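Local atomic coordinates of glucuronoarabinoxylan endo-1,4-beta-xylanase (Clostridium papyrosolvens, PDB entry 4FMV), a protein that hydrolyses internal beta-1,4 linkages of xylan as a family 30, subfamily 8 glycoside hydrolase, this chain being its catalytic barrel and adjoining beta domain without the carbohydrate-binding and dockerin regions. Residues Asn160-Asn165 with Cys171-Pro176; Pro188-Ala193 with Asp197-Leu202. One frame throughout, in Å; residues are numbered along the deposited sequence.

Contact 1 of 2, residues Asn160-Asn165 with Cys171-Pro176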
# COMPACT_ATOMS: atom_id res chain seq x y z
N ASN A 160 7.13 5.04 23.23
CA ASN A 160 6.46 5.71 24.35
C ASN A 160 5.01 6.08 23.98
O ASN A 160 4.08 5.87 24.77
CB ASN A 160 7.23 6.96 24.77
CG ASN A 160 8.55 6.64 25.42
OD1 ASN A 160 8.77 5.52 25.90
ND2 ASN A 160 9.45 7.63 25.46
N PHE A 161 4.83 6.63 22.79
CA PHE A 161 3.50 7.03 22.33
C PHE A 161 2.61 5.81 22.13
O PHE A 161 1.42 5.78 22.55
CB PHE A 161 3.61 7.81 21.02
CG PHE A 161 2.30 8.40 20.57
CD1 PHE A 161 1.90 9.64 21.00
CD2 PHE A 161 1.45 7.67 19.76
CE1 PHE A 161 0.68 10.17 20.61
CE2 PHE A 161 0.25 8.19 19.36
CZ PHE A 161 -0.13 9.44 19.80
N MET A 162 3.16 4.80 21.48
CA MET A 162 2.45 3.53 21.29
C MET A 162 2.01 2.87 22.60
O MET A 162 0.91 2.31 22.66
CB MET A 162 3.26 2.56 20.43
CG MET A 162 3.39 2.95 18.94
SD MET A 162 1.82 3.16 18.04
CE MET A 162 1.22 1.45 17.98
N LYS A 163 2.84 2.90 23.65
CA LYS A 163 2.37 2.36 24.95
C LYS A 163 1.36 3.26 25.66
O LYS A 163 0.30 2.81 26.08
CB LYS A 163 3.54 2.06 25.92
CG LYS A 163 4.44 0.92 25.49
CD LYS A 163 5.54 0.65 26.53
CE LYS A 163 5.00 -0.09 27.75
NZ LYS A 163 6.06 -0.95 28.42
N ASN A 164 1.73 4.53 25.84
CA ASN A 164 0.97 5.43 26.72
C ASN A 164 -0.14 6.25 26.13
O ASN A 164 -1.00 6.74 26.85
CB ASN A 164 1.96 6.32 27.45
CG ASN A 164 2.97 5.51 28.20
OD1 ASN A 164 2.63 4.46 28.74
ND2 ASN A 164 4.22 5.95 28.20
N ASN A 165 -0.16 6.36 24.81
CA ASN A 165 -1.04 7.28 24.09
C ASN A 165 -1.97 6.59 23.10
O ASN A 165 -3.16 6.91 23.02
CB ASN A 165 -0.29 8.50 23.52
CG ASN A 165 0.44 9.27 24.60
OD1 ASN A 165 1.66 9.18 24.69
ND2 ASN A 165 -0.30 10.02 25.44
N CYS A 171 -9.56 4.71 16.47
CA CYS A 171 -9.48 4.07 15.17
C CYS A 171 -8.36 3.02 15.21
O CYS A 171 -7.64 2.92 16.22
CB CYS A 171 -9.14 5.21 14.18
SG CYS A 171 -8.94 4.82 12.49
N ARG A 172 -8.17 2.25 14.14
CA ARG A 172 -6.99 1.38 14.09
C ARG A 172 -5.75 2.29 14.03
O ARG A 172 -5.77 3.36 13.41
CB ARG A 172 -6.99 0.45 12.88
CG ARG A 172 -8.10 -0.64 12.85
CD ARG A 172 -7.89 -1.54 11.61
NE ARG A 172 -8.95 -2.52 11.40
CZ ARG A 172 -10.15 -2.20 10.93
NH1 ARG A 172 -10.42 -0.92 10.66
NH2 ARG A 172 -11.07 -3.14 10.75
N VAL A 173 -4.67 1.85 14.67
CA VAL A 173 -3.42 2.61 14.68
C VAL A 173 -2.38 1.98 13.75
O VAL A 173 -2.11 0.77 13.81
CB VAL A 173 -2.85 2.72 16.11
CG1 VAL A 173 -1.43 3.32 16.09
CG2 VAL A 173 -3.79 3.53 17.00
N MET A 174 -1.78 2.81 12.90
CA MET A 174 -0.71 2.38 12.03
C MET A 174 0.60 2.95 12.53
O MET A 174 0.66 4.11 12.91
CB MET A 174 -0.97 2.88 10.61
CG MET A 174 0.22 2.74 9.66
SD MET A 174 -0.17 3.36 7.98
CE MET A 174 -1.32 2.10 7.39
N ALA A 175 1.65 2.15 12.51
CA ALA A 175 2.98 2.67 12.77
C ALA A 175 4.03 1.71 12.25
O ALA A 175 3.71 0.53 12.03
CB ALA A 175 3.15 2.81 14.27
N PRO A 176 5.30 2.11 12.28
CA PRO A 176 5.99 3.42 12.26
C PRO A 176 6.10 4.15 10.91
O PRO A 176 6.56 5.28 10.92
CB PRO A 176 7.35 3.11 12.88
CG PRO A 176 7.64 1.76 12.40
CD PRO A 176 6.29 1.02 12.39
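Met-162 on helix 155-164 reaches across to Val-173 and Ala-175 on strand 172-178, and this single flexible side chain makes nearly all of the contact. It is a worked example of how the outside of a (beta/alpha)8 barrel is sealed: a helix lies over the strands, and a long apolar chain spans the gap between the backbones, here 8.6 Å from Met-162 CA to Ala-175 CA at the closest register. The CB of Met-162 does not aim at the strand, and the later torsions bring the tip there. CG lies beside the backbone N (chi1 -70°), and the chain then bends at both chi2 and chi3 in the same sense (-58° and -69°). CB meets nothing on the strand, and CG lies against CG1 and CD1 of Ile-189. SD is the first atom to arrive, with Val-173 CG1 at 3.8 Å and Ala-175 CB at 4.0 Å, so the sulfur lies across two residues of the strand. The terminal methyl CE turns on to Val-173 CG1 at 3.8 Å, where the two side chains meet tip to tip, and also touches CB of Met-199, which leads into strand 201-205. Within the strand, Val-173 and Ala-175 direct their CB atoms to the helix, whereas Met-174 between them points the other way, to Trp-229 and Thr-231 on the inner side of the barrel wall. All three residues that touch are buried, and the join is purely apolar. Helix 155-164 packs outside strands 137-139 and 172-178, which are parallel neighbours, in the right-handed beta-alpha-beta crossover of this fold. Phe-161, one residue earlier, continues the layer to Ala-118 of helix 114-130 and to Val-140.

Contact 2 of 2, residues Pro188-Ala193 with Asp197-Leu202; sequences PILNDA and DNMDVL
Ile-189 and Leu-190, at the end of helix 183-190, present three methyl groups to Met-199 and Leu-202, and the fit is one of bumps set into shallow hollows. From Ile-189 the bump is CG2, which rests on the shaft of Met-199 with SD at 3.9 Å and CB at 4.0 Å, the two side chains meeting nearly at right angles. That shaft is almost straight as far as SD. Only the last torsion bends it (chi3 82°), which carries CE to Leu-190 CD2, again at 3.9 Å. Leu-190 in turn offers a fork: Leu-202 CD1 sits at its mouth, 3.9 Å from CD1 and 4.1 Å from CD2 of Leu-190. Past this apolar patch along the chain, the backbone turns back. Asp-192 N-caps the next helix through OD2 to Ala-195 N, and that helix opens with the bond from Asp-197 N to Ala-193 O (3.1 Å, N-H...O angle 151°), an ordinary helical i+4 to i bond between exposed residues. The short helix 193-198 thus lets the chain drop from the outer helical layer to strand 201-205, a helix-to-strand return of the (beta/alpha)8 barrel in which the outer helix packs on the incoming strand. Around the patch, helix 217-221 supplies Leu-218 to Leu-190 and Tyr-219 to both leucines, Met-158 of helix 155-164 flanks Ile-189, and strand 201-205 runs parallel between strands 172-178 and 227-232.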
# COMPACT_ATOMS: atom_id res chain seq x y z
N PRO A 188 10.74 -2.20 18.65
CA PRO A 188 10.33 -2.00 20.05
C PRO A 188 8.82 -2.18 20.24
O PRO A 188 8.39 -2.66 21.30
CB PRO A 188 10.76 -0.56 20.34
CG PRO A 188 11.97 -0.37 19.47
CD PRO A 188 11.60 -1.10 18.17
N ILE A 189 8.03 -1.81 19.24
CA ILE A 189 6.57 -1.99 19.28
C ILE A 189 6.24 -3.48 19.36
O ILE A 189 5.45 -3.92 20.21
CB ILE A 189 5.90 -1.37 18.03
CG1 ILE A 189 6.11 0.15 18.01
CG2 ILE A 189 4.42 -1.71 17.96
CD1 ILE A 189 5.87 0.76 16.67
N LEU A 190 6.84 -4.27 18.47
CA LEU A 190 6.55 -5.70 18.42
C LEU A 190 6.98 -6.43 19.70
O LEU A 190 6.34 -7.40 20.11
CB LEU A 190 7.17 -6.35 17.17
CG LEU A 190 6.73 -5.71 15.84
CD1 LEU A 190 7.42 -6.36 14.62
CD2 LEU A 190 5.22 -5.78 15.71
N ASN A 191 8.05 -5.96 20.34
CA ASN A 191 8.56 -6.63 21.55
C ASN A 191 7.91 -6.15 22.84
O ASN A 191 8.26 -6.61 23.94
CB ASN A 191 10.07 -6.44 21.69
CG ASN A 191 10.84 -7.18 20.64
OD1 ASN A 191 10.49 -8.31 20.27
ND2 ASN A 191 11.90 -6.54 20.13
N ASP A 192 6.99 -5.20 22.73
CA ASP A 192 6.30 -4.74 23.92
C ASP A 192 4.86 -5.14 23.79
O ASP A 192 4.20 -4.81 22.80
CB ASP A 192 6.42 -3.22 24.09
CG ASP A 192 5.74 -2.72 25.36
OD1 ASP A 192 6.40 -2.70 26.42
OD2 ASP A 192 4.55 -2.35 25.32
N ALA A 193 4.36 -5.86 24.78
CA ALA A 193 3.00 -6.38 24.76
C ALA A 193 1.93 -5.29 24.65
O ALA A 193 0.94 -5.43 23.91
CB ALA A 193 2.75 -7.29 25.98
N ASP A 197 -0.36 -4.39 21.32
CA ASP A 197 -1.81 -4.34 21.46
C ASP A 197 -2.38 -3.08 20.82
O ASP A 197 -3.49 -3.09 20.25
CB ASP A 197 -2.22 -4.34 22.93
CG ASP A 197 -2.53 -5.73 23.43
OD1 ASP A 197 -2.76 -6.62 22.59
OD2 ASP A 197 -2.55 -5.93 24.67
N ASN A 198 -1.63 -1.99 20.94
CA ASN A 198 -2.08 -0.70 20.44
C ASN A 198 -1.78 -0.48 18.95
O ASN A 198 -2.19 0.52 18.39
CB ASN A 198 -1.52 0.45 21.29
CG ASN A 198 -2.15 0.50 22.66
OD1 ASN A 198 -3.23 -0.08 22.88
ND2 ASN A 198 -1.49 1.17 23.61
N MET A 199 -1.06 -1.43 18.34
CA MET A 199 -0.77 -1.40 16.90
C MET A 199 -1.66 -2.36 16.13
O MET A 199 -1.70 -3.55 16.43
CB MET A 199 0.67 -1.81 16.62
CG MET A 199 1.03 -1.71 15.15
SD MET A 199 2.51 -2.64 14.70
CE MET A 199 1.78 -4.27 14.52
N ASP A 200 -2.48 -1.81 15.24
CA ASP A 200 -3.21 -2.59 14.25
C ASP A 200 -2.55 -2.91 12.91
O ASP A 200 -2.69 -4.02 12.39
CB ASP A 200 -4.61 -2.00 14.09
CG ASP A 200 -5.27 -1.82 15.44
OD1 ASP A 200 -5.74 -2.83 15.99
OD2 ASP A 200 -5.25 -0.68 15.96
N VAL A 201 -1.87 -1.92 12.33
CA VAL A 201 -1.24 -2.10 11.04
C VAL A 201 0.21 -1.66 11.14
O VAL A 201 0.49 -0.55 11.59
CB VAL A 201 -1.98 -1.31 9.92
CG1 VAL A 201 -1.27 -1.48 8.58
CG2 VAL A 201 -3.46 -1.75 9.81
N LEU A 202 1.13 -2.53 10.73
CA LEU A 202 2.54 -2.12 10.70
C LEU A 202 2.73 -1.58 9.29
O LEU A 202 2.64 -2.35 8.32
CB LEU A 202 3.45 -3.33 10.95
CG LEU A 202 4.90 -3.04 11.40
CD1 LEU A 202 5.62 -4.30 11.88
CD2 LEU A 202 5.66 -2.40 10.28

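How the contacts relate
Read from the N terminus, the two contacts follow in series. Contact 1 closes the loop between helix 155-164 and strand 172-178; the chain then enters helix 183-190, and contact 2 closes the shorter return through helix 193-198 to strand 201-205. Neither loop encloses or crosses the other, yet their centres are only about 8 Å apart. The seam between them is mixed: Met-162 packs on Ile-189 and Met-199, Lys-163 NZ makes a salt bridge to Asp-192 OD1 at 2.7 Å, and Met-162 O probably accepts a hydrogen bond from Asn-198 ND2. Together the contacts tie two successive barrel strands, 172-178 and 201-205, to the helical layer outside them.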